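Local structure of carbonic anhydrase (Neosartorya fumigata, 7COI) at residues R166-K177 against R248-V259; N142-D151 against L193-R201. The protein probably catalyses the reversible hydration of carbon dioxide to hydrogencarbonate and a proton, as a zinc-dependent carbonic anhydrase of the beta class. All coordinates share one frame; numbering follows the deposited sequence.

Contact 1 (R166-K177 against R248-V259); sequences RVKHVVICGHTK and RGLQVHGLIYDV. With ZN (zinc ion), chain F.
His169 and His253 meet rim to rim on one face of two parallel strands, 169-175 and 251-257, joined by a hydrogen bond between ND1 of His169 and NE2 of His253 (2.9 Å). Both rings lean back beside their own backbone N, which brings the two nitrogens together although the residues are not direct neighbours in the register. Further along that face, Val171 CG1 presses on Leu255 CD1 at a tight 3.5 Å, and Cys173 SG rests against Tyr257 CB.

The backbones run in regular parallel pairing from Lys168 O, which accepts from Gln251 N, to Tyr257 O, which accepts from Thr176 N (3.0 Å). At the start, Arg248 turns its guanidinium edge to Val167 O, giving it both NE (3.0 Å) and NH2 (2.8 Å); Arg166, its neighbour of like charge, is salt-bridged to Glu247. At the far end Val259 N donates to Thr176 OG1 (3.2 Å), and a water links that hydroxyl to Asp258 OD1, which also accepts from Gly260 N.

Strand 114-119 flanks 169-175 on its other side, helix 216-236 covers the face of Val170 and Ile172, and Phe81 of the second subunit stacks on His253. The bonds Tyr257 N to Gly174 O and Thr176 N to Tyr257 O bracket His175, whose NE2 binds the zinc ion at 2.1 Å alongside Cys119 and Cys178, so the pairing probably helps position a zinc ligand.

Contact 2 (N142-D151 against L193-R201); sequences NIANVIHPAD and LDPWLIPLR
Trp196, on helix 193-206, lays its indole against the loop that leaves strand 137-142 of the beta-carbonic anhydrase fold, and its NE1 donates to Ile143 O. That bond is 2.8 Å long and almost straight (177°), and the acceptor lies in the indole plane. With CG anti to the backbone N, the ring swings off the helix and reaches into the loop.

The exchange is reciprocal. His148 NE2 gives its proton to Trp196 O at 2.8 Å, a more bent bond (131°) with the oxygen near the imidazole plane. This carbonyl lies in the part of the helix where Pro199 has no N-H to offer and the N-H of Leu200 goes weakly to Leu197 O instead of to Trp196 O, so the histidine supplies a donor there. The same imidazole turns an edge to the six-membered ring of Trp196, the planes 51° apart, while Pro199 CG sits over one of its own faces.

Within the loop, Asn142 bridges to Val146: its OD1 accepts from Val146 N (3.2 Å) and its ND2 donates to Val146 O (3.0 Å). The amide so held stands at the indole edge. Asp151, an N-cap whose OD1 accepts from Ser153 N and OD2 from Ser154 OG, also approaches that edge. Apolar contacts fill in around them, Val146 CG1 on Pro199 CG and Ile143 CG2 on Leu193 CD2. Ala144, whose side chain is about 4 Å, nearest atoms, from that of zinc ligand Cys178, touches the helix through CB, 3.9 Å from Leu200 CD1.

Overall arrangement
Contact 1 lies near the middle of the chain, about 6 Å from its centre, and joins two strands of the sheet; contact 2, centred about 17 Å from it, packs a loop on a helix. Contact 2 is the more thoroughly buried, whereas contact 1 is buried along strand 169-175 and partly exposed at the start of 251-257 and at the segment ends. Repeated backbone bonds dominate the first, side chain-to-backbone bonds the second. They touch where Ile172 CD1 meets Ile147 CD1 at 3.5 Å and Asn145 packs on Gly174. Contact 1 supplies a zinc ligand, contact 2 lies beside the site, and both reach the second subunit.

Contact 1 (R166-K177 against R248-V259)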
loop_
_atom_site.group_PDB
_atom_site.type_symbol
_atom_site.label_atom_id
_atom_site.label_comp_id
_atom_site.label_asym_id
_atom_site.label_seq_id
_atom_site.Cartn_x
_atom_site.Cartn_y
_atom_site.Cartn_z
ATOM N N ARG A 166 -6.202 14.527 19.146
ATOM C CA ARG A 166 -5.751 15.942 19.180
ATOM C C ARG A 166 -4.424 16.068 19.923
ATOM O O ARG A 166 -4.264 16.950 20.821
ATOM C CB ARG A 166 -6.857 16.825 19.766
ATOM C CG ARG A 166 -8.107 16.879 18.904
ATOM C CD ARG A 166 -9.249 17.691 19.522
ATOM N NE ARG A 166 -8.846 19.058 19.809
ATOM C CZ ARG A 166 -8.821 20.061 18.925
ATOM N NH1 ARG A 166 -9.195 19.856 17.671
ATOM N NH2 ARG A 166 -8.421 21.266 19.312
ATOM N N VAL A 167 -3.436 15.266 19.542
ATOM C CA VAL A 167 -2.084 15.411 20.122
ATOM C C VAL A 167 -1.587 16.829 19.855
ATOM O O VAL A 167 -1.961 17.434 18.824
ATOM C CB VAL A 167 -1.118 14.347 19.548
ATOM C CG1 VAL A 167 -1.544 12.947 19.947
ATOM C CG2 VAL A 167 -0.988 14.434 18.036
ATOM N N LYS A 168 -0.715 17.318 20.710
ATOM C CA LYS A 168 -0.122 18.672 20.567
ATOM C C LYS A 168 1.212 18.589 19.846
ATOM O O LYS A 168 1.683 19.635 19.333
ATOM C CB LYS A 168 0.041 19.290 21.957
ATOM C CG LYS A 168 -1.258 19.571 22.691
ATOM C CD LYS A 168 -1.088 20.476 23.900
ATOM C CE LYS A 168 -2.404 20.759 24.593
ATOM N NZ LYS A 168 -3.086 19.496 24.949
ATOM N N HIS A 169 1.849 17.408 19.838
ATOM C CA HIS A 169 3.211 17.246 19.297
ATOM C C HIS A 169 3.259 15.988 18.432
ATOM O O HIS A 169 2.718 14.950 18.880
ATOM C CB HIS A 169 4.244 17.102 20.411
ATOM C CG HIS A 169 4.250 18.264 21.338
ATOM N ND1 HIS A 169 4.954 19.408 21.038
ATOM C CD2 HIS A 169 3.619 18.471 22.518
ATOM C CE1 HIS A 169 4.782 20.274 22.016
ATOM N NE2 HIS A 169 3.950 19.734 22.932
ATOM N N VAL A 170 3.869 16.101 17.267
ATOM C CA VAL A 170 4.290 14.920 16.449
ATOM C C VAL A 170 5.799 14.902 16.429
ATOM O O VAL A 170 6.414 15.886 16.005
ATOM C CB VAL A 170 3.691 14.907 15.034
ATOM C CG1 VAL A 170 4.116 13.607 14.317
ATOM C CG2 VAL A 170 2.176 15.039 15.069
ATOM N N VAL A 171 6.396 13.795 16.863
ATOM C CA VAL A 171 7.846 13.621 16.908
ATOM C C VAL A 171 8.208 12.531 15.905
ATOM O O VAL A 171 7.632 11.441 15.998
ATOM C CB VAL A 171 8.288 13.232 18.330
ATOM C CG1 VAL A 171 9.772 12.960 18.388
ATOM C CG2 VAL A 171 7.849 14.258 19.361
ATOM N N ILE A 172 9.119 12.811 15.000
ATOM C CA ILE A 172 9.778 11.780 14.175
ATOM C C ILE A 172 11.154 11.613 14.769
ATOM O O ILE A 172 11.926 12.595 14.810
ATOM C CB ILE A 172 9.799 12.107 12.671
ATOM C CG1 ILE A 172 8.390 12.283 12.122
ATOM C CG2 ILE A 172 10.560 11.021 11.922
ATOM C CD1 ILE A 172 8.359 12.686 10.652
ATOM N N CYS A 173 11.462 10.397 15.196
ATOM C CA CYS A 173 12.740 10.061 15.837
ATOM C C CYS A 173 13.454 9.035 14.979
ATOM O O CYS A 173 12.978 7.904 14.879
ATOM C CB CYS A 173 12.506 9.579 17.264
ATOM S SG CYS A 173 14.064 9.282 18.130
ATOM N N GLY A 174 14.573 9.453 14.385
ATOM C CA GLY A 174 15.564 8.541 13.791
ATOM C C GLY A 174 16.597 8.140 14.821
ATOM O O GLY A 174 16.512 8.582 15.983
ATOM N N HIS A 175 17.546 7.280 14.462
ATOM C CA HIS A 175 18.513 6.830 15.493
ATOM C C HIS A 175 19.826 6.483 14.804
ATOM O O HIS A 175 19.866 6.258 13.577
ATOM C CB HIS A 175 17.943 5.731 16.405
ATOM C CG HIS A 175 17.773 4.479 15.632
ATOM N ND1 HIS A 175 18.679 3.431 15.744
ATOM C CD2 HIS A 175 16.870 4.137 14.687
ATOM C CE1 HIS A 175 18.349 2.472 14.923
ATOM N NE2 HIS A 175 17.242 2.886 14.308
ATOM N N THR A 176 20.890 6.508 15.592
ATOM C CA THR A 176 22.231 6.084 15.152
ATOM C C THR A 176 22.212 4.564 14.995
ATOM O O THR A 176 21.442 3.869 15.730
ATOM C CB THR A 176 23.302 6.605 16.126
ATOM O OG1 THR A 176 23.127 5.957 17.387
ATOM C CG2 THR A 176 23.233 8.102 16.291
ATOM N N LYS A 177 23.062 4.045 14.113
ATOM C CA LYS A 177 23.207 2.581 13.870
ATOM C C LYS A 177 21.883 1.992 13.343
ATOM O O LYS A 177 21.550 0.873 13.730
ATOM C CB LYS A 177 23.639 1.879 15.152
ATOM C CG LYS A 177 24.836 2.523 15.853
ATOM C CD LYS A 177 26.103 2.354 15.078
ATOM C CE LYS A 177 26.652 0.940 15.175
ATOM N NZ LYS A 177 27.146 0.400 13.878
ATOM N N ARG A 248 -4.488 24.878 16.307
ATOM C CA ARG A 248 -4.102 24.733 17.731
ATOM C C ARG A 248 -2.595 24.763 17.947
ATOM O O ARG A 248 -2.164 24.460 19.065
ATOM C CB ARG A 248 -4.727 23.492 18.365
ATOM C CG ARG A 248 -4.291 22.151 17.773
ATOM C CD ARG A 248 -4.378 21.032 18.824
ATOM N NE ARG A 248 -3.875 19.753 18.323
ATOM C CZ ARG A 248 -4.517 19.006 17.433
ATOM N NH1 ARG A 248 -5.649 19.441 16.894
ATOM N NH2 ARG A 248 -4.024 17.862 16.976
ATOM N N GLY A 249 -1.815 25.177 16.956
ATOM C CA GLY A 249 -0.361 25.267 17.087
ATOM C C GLY A 249 0.247 23.880 17.290
ATOM O O GLY A 249 1.268 23.802 17.997
ATOM N N LEU A 250 -0.326 22.826 16.685
ATOM C CA LEU A 250 0.355 21.498 16.661
ATOM C C LEU A 250 1.794 21.733 16.253
ATOM O O LEU A 250 2.070 22.499 15.258
ATOM C CB LEU A 250 -0.344 20.564 15.670
ATOM C CG LEU A 250 0.385 19.250 15.368
ATOM C CD1 LEU A 250 0.280 18.360 16.558
ATOM C CD2 LEU A 250 -0.218 18.533 14.177
ATOM N N GLN A 251 2.725 21.090 16.950
ATOM C CA GLN A 251 4.147 21.240 16.631
ATOM C C GLN A 251 4.653 19.915 16.085
ATOM O O GLN A 251 4.155 18.871 16.553
ATOM C CB GLN A 251 4.923 21.639 17.867
ATOM C CG GLN A 251 4.564 23.041 18.341
ATOM C CD GLN A 251 5.240 23.345 19.653
ATOM O OE1 GLN A 251 6.338 22.877 19.935
ATOM N NE2 GLN A 251 4.555 24.101 20.488
ATOM N N VAL A 252 5.624 19.995 15.182
ATOM C CA VAL A 252 6.339 18.792 14.686
ATOM C C VAL A 252 7.805 18.917 15.048
ATOM O O VAL A 252 8.322 20.035 15.083
ATOM C CB VAL A 252 6.080 18.567 13.185
ATOM C CG1 VAL A 252 4.597 18.484 12.918
ATOM C CG2 VAL A 252 6.741 19.631 12.303
ATOM N N HIS A 253 8.444 17.801 15.370
ATOM C CA HIS A 253 9.832 17.794 15.898
ATOM C C HIS A 253 10.595 16.639 15.281
ATOM O O HIS A 253 10.011 15.539 15.235
ATOM C CB HIS A 253 9.830 17.630 17.431
ATOM C CG HIS A 253 8.863 18.511 18.140
ATOM N ND1 HIS A 253 9.214 19.788 18.502
ATOM C CD2 HIS A 253 7.593 18.315 18.555
ATOM C CE1 HIS A 253 8.184 20.351 19.100
ATOM N NE2 HIS A 253 7.188 19.453 19.186
ATOM N N GLY A 254 11.837 16.889 14.900
ATOM C CA GLY A 254 12.772 15.855 14.452
ATOM C C GLY A 254 13.795 15.599 15.520
ATOM O O GLY A 254 14.396 16.591 16.029
ATOM N N LEU A 255 13.997 14.318 15.866
ATOM C CA LEU A 255 14.995 13.897 16.866
ATOM C C LEU A 255 15.890 12.849 16.245
ATOM O O LEU A 255 15.433 12.118 15.329
ATOM C CB LEU A 255 14.343 13.303 18.114
ATOM C CG LEU A 255 13.360 14.187 18.863
ATOM C CD1 LEU A 255 12.793 13.448 20.062
ATOM C CD2 LEU A 255 14.031 15.474 19.338
ATOM N N ILE A 256 17.104 12.743 16.788
ATOM C CA ILE A 256 17.980 11.556 16.629
ATOM C C ILE A 256 18.258 10.977 18.012
ATOM O O ILE A 256 18.667 11.726 18.938
ATOM C CB ILE A 256 19.274 11.874 15.872
ATOM C CG1 ILE A 256 19.003 12.308 14.423
ATOM C CG2 ILE A 256 20.230 10.711 15.967
ATOM C CD1 ILE A 256 18.433 11.245 13.481
ATOM N N TYR A 257 18.049 9.667 18.143
ATOM C CA TYR A 257 18.325 8.878 19.360
ATOM C C TYR A 257 19.687 8.242 19.191
ATOM O O TYR A 257 19.893 7.527 18.220
ATOM C CB TYR A 257 17.258 7.810 19.588
ATOM C CG TYR A 257 17.508 6.975 20.812
ATOM C CD1 TYR A 257 17.528 7.573 22.067
ATOM C CD2 TYR A 257 17.837 5.618 20.723
ATOM C CE1 TYR A 257 17.771 6.822 23.200
ATOM C CE2 TYR A 257 18.082 4.863 21.859
ATOM C CZ TYR A 257 18.044 5.468 23.105
ATOM O OH TYR A 257 18.307 4.755 24.245
ATOM N N ASP A 258 20.595 8.477 20.146
ATOM C CA ASP A 258 21.944 7.859 20.136
ATOM C C ASP A 258 21.827 6.556 20.925
ATOM O O ASP A 258 21.663 6.609 22.182
ATOM C CB ASP A 258 22.974 8.842 20.721
ATOM C CG ASP A 258 24.403 8.360 20.655
ATOM O OD1 ASP A 258 24.618 7.145 20.706
ATOM O OD2 ASP A 258 25.286 9.218 20.526
ATOM N N VAL A 259 21.885 5.414 20.244
ATOM C CA VAL A 259 21.658 4.097 20.908
ATOM C C VAL A 259 22.792 3.809 21.897
ATOM O O VAL A 259 22.592 2.945 22.761
ATOM C CB VAL A 259 21.495 2.961 19.887
ATOM C CG1 VAL A 259 20.286 3.208 19.002
ATOM C CG2 VAL A 259 22.750 2.772 19.059
HETATM ZN ZN ZN F . 16.392 1.820 12.658
HETATM O O HOH W 1 1.182 22.124 20.317
HETATM O O HOH W 2 25.517 5.839 18.569
#

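Contact 2 (N142-D151 against L193-R201)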
loop_
_atom_site.group_PDB
_atom_site.type_symbol
_atom_site.label_atom_id
_atom_site.label_comp_id
_atom_site.label_asym_id
_atom_site.label_seq_id
_atom_site.Cartn_x
_atom_site.Cartn_y
_atom_site.Cartn_z
ATOM N N ASN A 142 8.194 1.646 12.572
ATOM C CA ASN A 142 8.320 0.922 11.294
ATOM C C ASN A 142 9.814 0.857 10.965
ATOM O O ASN A 142 10.652 1.412 11.744
ATOM C CB ASN A 142 7.434 1.535 10.199
ATOM C CG ASN A 142 7.909 2.903 9.750
ATOM O OD1 ASN A 142 9.066 3.252 9.986
ATOM N ND2 ASN A 142 7.017 3.678 9.122
ATOM N N ILE A 143 10.162 0.229 9.853
ATOM C CA ILE A 143 11.595 0.136 9.447
ATOM C C ILE A 143 12.129 1.535 9.077
ATOM O O ILE A 143 11.660 2.140 8.081
ATOM C CB ILE A 143 11.825 -0.868 8.324
ATOM C CG1 ILE A 143 11.434 -2.285 8.753
ATOM C CG2 ILE A 143 13.287 -0.798 7.885
ATOM C CD1 ILE A 143 12.153 -2.820 9.980
ATOM N N ALA A 144 13.075 2.031 9.873
ATOM C CA ALA A 144 13.807 3.299 9.647
ATOM C C ALA A 144 12.875 4.506 9.679
ATOM O O ALA A 144 13.229 5.549 9.088
ATOM C CB ALA A 144 14.525 3.243 8.321
ATOM N N ASN A 145 11.769 4.440 10.430
ATOM C CA ASN A 145 10.922 5.637 10.697
ATOM C C ASN A 145 10.667 6.351 9.356
ATOM O O ASN A 145 10.690 7.587 9.322
ATOM C CB ASN A 145 11.536 6.537 11.797
ATOM C CG ASN A 145 13.005 6.917 11.633
ATOM O OD1 ASN A 145 13.882 6.177 12.050
ATOM N ND2 ASN A 145 13.271 8.091 11.062
ATOM N N VAL A 146 10.311 5.608 8.304
ATOM C CA VAL A 146 10.101 6.163 6.938
ATOM C C VAL A 146 8.642 6.581 6.802
ATOM O O VAL A 146 7.743 5.812 7.173
ATOM C CB VAL A 146 10.503 5.157 5.844
ATOM C CG1 VAL A 146 10.152 5.648 4.446
ATOM C CG2 VAL A 146 11.975 4.850 5.927
ATOM N N ILE A 147 8.418 7.791 6.300
ATOM C CA ILE A 147 7.062 8.277 5.945
ATOM C C ILE A 147 6.910 8.226 4.438
ATOM O O ILE A 147 7.381 9.154 3.749
ATOM C CB ILE A 147 6.772 9.683 6.503
ATOM C CG1 ILE A 147 7.144 9.780 7.985
ATOM C CG2 ILE A 147 5.330 10.068 6.237
ATOM C CD1 ILE A 147 6.221 10.618 8.811
ATOM N N HIS A 148 6.268 7.176 3.928
ATOM C CA HIS A 148 5.790 7.130 2.532
ATOM C C HIS A 148 4.524 7.958 2.513
ATOM O O HIS A 148 3.621 7.669 3.285
ATOM C CB HIS A 148 5.479 5.701 2.084
ATOM C CG HIS A 148 6.677 4.826 1.977
ATOM N ND1 HIS A 148 7.290 4.582 0.777
ATOM C CD2 HIS A 148 7.320 4.077 2.905
ATOM C CE1 HIS A 148 8.290 3.738 0.990
ATOM N NE2 HIS A 148 8.326 3.417 2.261
ATOM N N PRO A 149 4.419 8.984 1.648
ATOM C CA PRO A 149 3.250 9.861 1.652
ATOM C C PRO A 149 1.904 9.131 1.612
ATOM O O PRO A 149 1.028 9.530 2.338
ATOM C CB PRO A 149 3.440 10.676 0.361
ATOM C CG PRO A 149 4.939 10.734 0.176
ATOM C CD PRO A 149 5.431 9.379 0.644
ATOM N N ALA A 150 1.776 8.095 0.801
ATOM C CA ALA A 150 0.488 7.392 0.611
ATOM C C ALA A 150 0.424 6.063 1.379
ATOM O O ALA A 150 -0.517 5.294 1.123
ATOM C CB ALA A 150 0.268 7.184 -0.860
ATOM N N ASP A 151 1.321 5.844 2.339
ATOM C CA ASP A 151 1.285 4.643 3.217
ATOM C C ASP A 151 0.063 4.725 4.125
ATOM O O ASP A 151 -0.045 5.676 4.937
ATOM C CB ASP A 151 2.582 4.532 4.007
ATOM C CG ASP A 151 2.558 3.492 5.108
ATOM O OD1 ASP A 151 1.884 2.460 4.927
ATOM O OD2 ASP A 151 3.170 3.761 6.130
ATOM N N LEU A 193 11.932 -5.525 1.423
ATOM C CA LEU A 193 12.531 -4.291 1.981
ATOM C C LEU A 193 12.861 -3.292 0.875
ATOM O O LEU A 193 12.862 -2.118 1.191
ATOM C CB LEU A 193 13.775 -4.618 2.814
ATOM C CG LEU A 193 13.452 -5.156 4.201
ATOM C CD1 LEU A 193 14.634 -5.929 4.738
ATOM C CD2 LEU A 193 13.097 -4.002 5.131
ATOM N N ASP A 194 13.104 -3.736 -0.356
ATOM C CA ASP A 194 13.559 -2.830 -1.436
ATOM C C ASP A 194 12.539 -1.725 -1.682
ATOM O O ASP A 194 12.901 -0.554 -1.659
ATOM C CB ASP A 194 13.871 -3.581 -2.723
ATOM C CG ASP A 194 15.134 -4.432 -2.650
ATOM O OD1 ASP A 194 15.787 -4.445 -1.607
ATOM O OD2 ASP A 194 15.446 -5.087 -3.666
ATOM N N PRO A 195 11.247 -1.997 -1.964
ATOM C CA PRO A 195 10.301 -0.900 -2.152
ATOM C C PRO A 195 10.171 -0.033 -0.899
ATOM O O PRO A 195 9.995 1.197 -1.022
ATOM C CB PRO A 195 8.985 -1.577 -2.588
ATOM C CG PRO A 195 9.155 -3.040 -2.180
ATOM C CD PRO A 195 10.644 -3.309 -2.245
ATOM N N TRP A 196 10.190 -0.658 0.264
ATOM C CA TRP A 196 10.042 0.060 1.541
ATOM C C TRP A 196 11.147 1.129 1.653
ATOM O O TRP A 196 10.867 2.253 2.135
ATOM C CB TRP A 196 10.056 -0.895 2.741
ATOM C CG TRP A 196 9.896 -0.087 3.991
ATOM C CD1 TRP A 196 10.873 0.324 4.860
ATOM C CD2 TRP A 196 8.672 0.507 4.443
ATOM N NE1 TRP A 196 10.327 1.099 5.826
ATOM C CE2 TRP A 196 8.992 1.279 5.574
ATOM C CE3 TRP A 196 7.355 0.491 3.979
ATOM C CZ2 TRP A 196 8.032 1.979 6.297
ATOM C CZ3 TRP A 196 6.402 1.224 4.668
ATOM C CH2 TRP A 196 6.748 1.948 5.811
ATOM N N LEU A 197 12.362 0.780 1.240
ATOM C CA LEU A 197 13.552 1.646 1.449
ATOM C C LEU A 197 13.719 2.670 0.334
ATOM O O LEU A 197 14.637 3.493 0.450
ATOM C CB LEU A 197 14.799 0.758 1.573
ATOM C CG LEU A 197 14.803 -0.104 2.839
ATOM C CD1 LEU A 197 15.976 -1.067 2.803
ATOM C CD2 LEU A 197 14.801 0.728 4.104
ATOM N N ILE A 198 12.861 2.689 -0.676
ATOM C CA ILE A 198 13.058 3.602 -1.839
ATOM C C ILE A 198 13.246 5.049 -1.359
ATOM O O ILE A 198 14.113 5.743 -1.918
ATOM C CB ILE A 198 11.921 3.468 -2.863
ATOM C CG1 ILE A 198 12.066 2.200 -3.685
ATOM C CG2 ILE A 198 11.883 4.699 -3.760
ATOM C CD1 ILE A 198 10.801 1.851 -4.481
ATOM N N PRO A 199 12.442 5.605 -0.418
ATOM C CA PRO A 199 12.619 7.001 -0.008
ATOM C C PRO A 199 14.023 7.343 0.498
ATOM O O PRO A 199 14.491 8.458 0.253
ATOM C CB PRO A 199 11.578 7.186 1.104
ATOM C CG PRO A 199 10.468 6.211 0.716
ATOM C CD PRO A 199 11.240 5.010 0.210
ATOM N N LEU A 200 14.659 6.384 1.171
ATOM C CA LEU A 200 16.041 6.528 1.659
ATOM C C LEU A 200 16.995 6.530 0.461
ATOM O O LEU A 200 17.911 7.357 0.470
ATOM C CB LEU A 200 16.343 5.415 2.644
ATOM C CG LEU A 200 15.691 5.567 4.012
ATOM C CD1 LEU A 200 15.774 4.271 4.784
ATOM C CD2 LEU A 200 16.384 6.666 4.793
ATOM N N ARG A 201 16.779 5.674 -0.542
ATOM C CA ARG A 201 17.635 5.684 -1.768
ATOM C C ARG A 201 17.401 6.959 -2.574
ATOM O O ARG A 201 18.361 7.442 -3.198
ATOM C CB ARG A 201 17.444 4.423 -2.592
ATOM C CG ARG A 201 17.931 3.166 -1.920
ATOM C CD ARG A 201 17.769 1.997 -2.846
ATOM N NE ARG A 201 18.162 0.819 -2.117
ATOM C CZ ARG A 201 19.399 0.379 -2.037
ATOM N NH1 ARG A 201 20.354 0.993 -2.725
ATOM N NH2 ARG A 201 19.659 -0.693 -1.310
#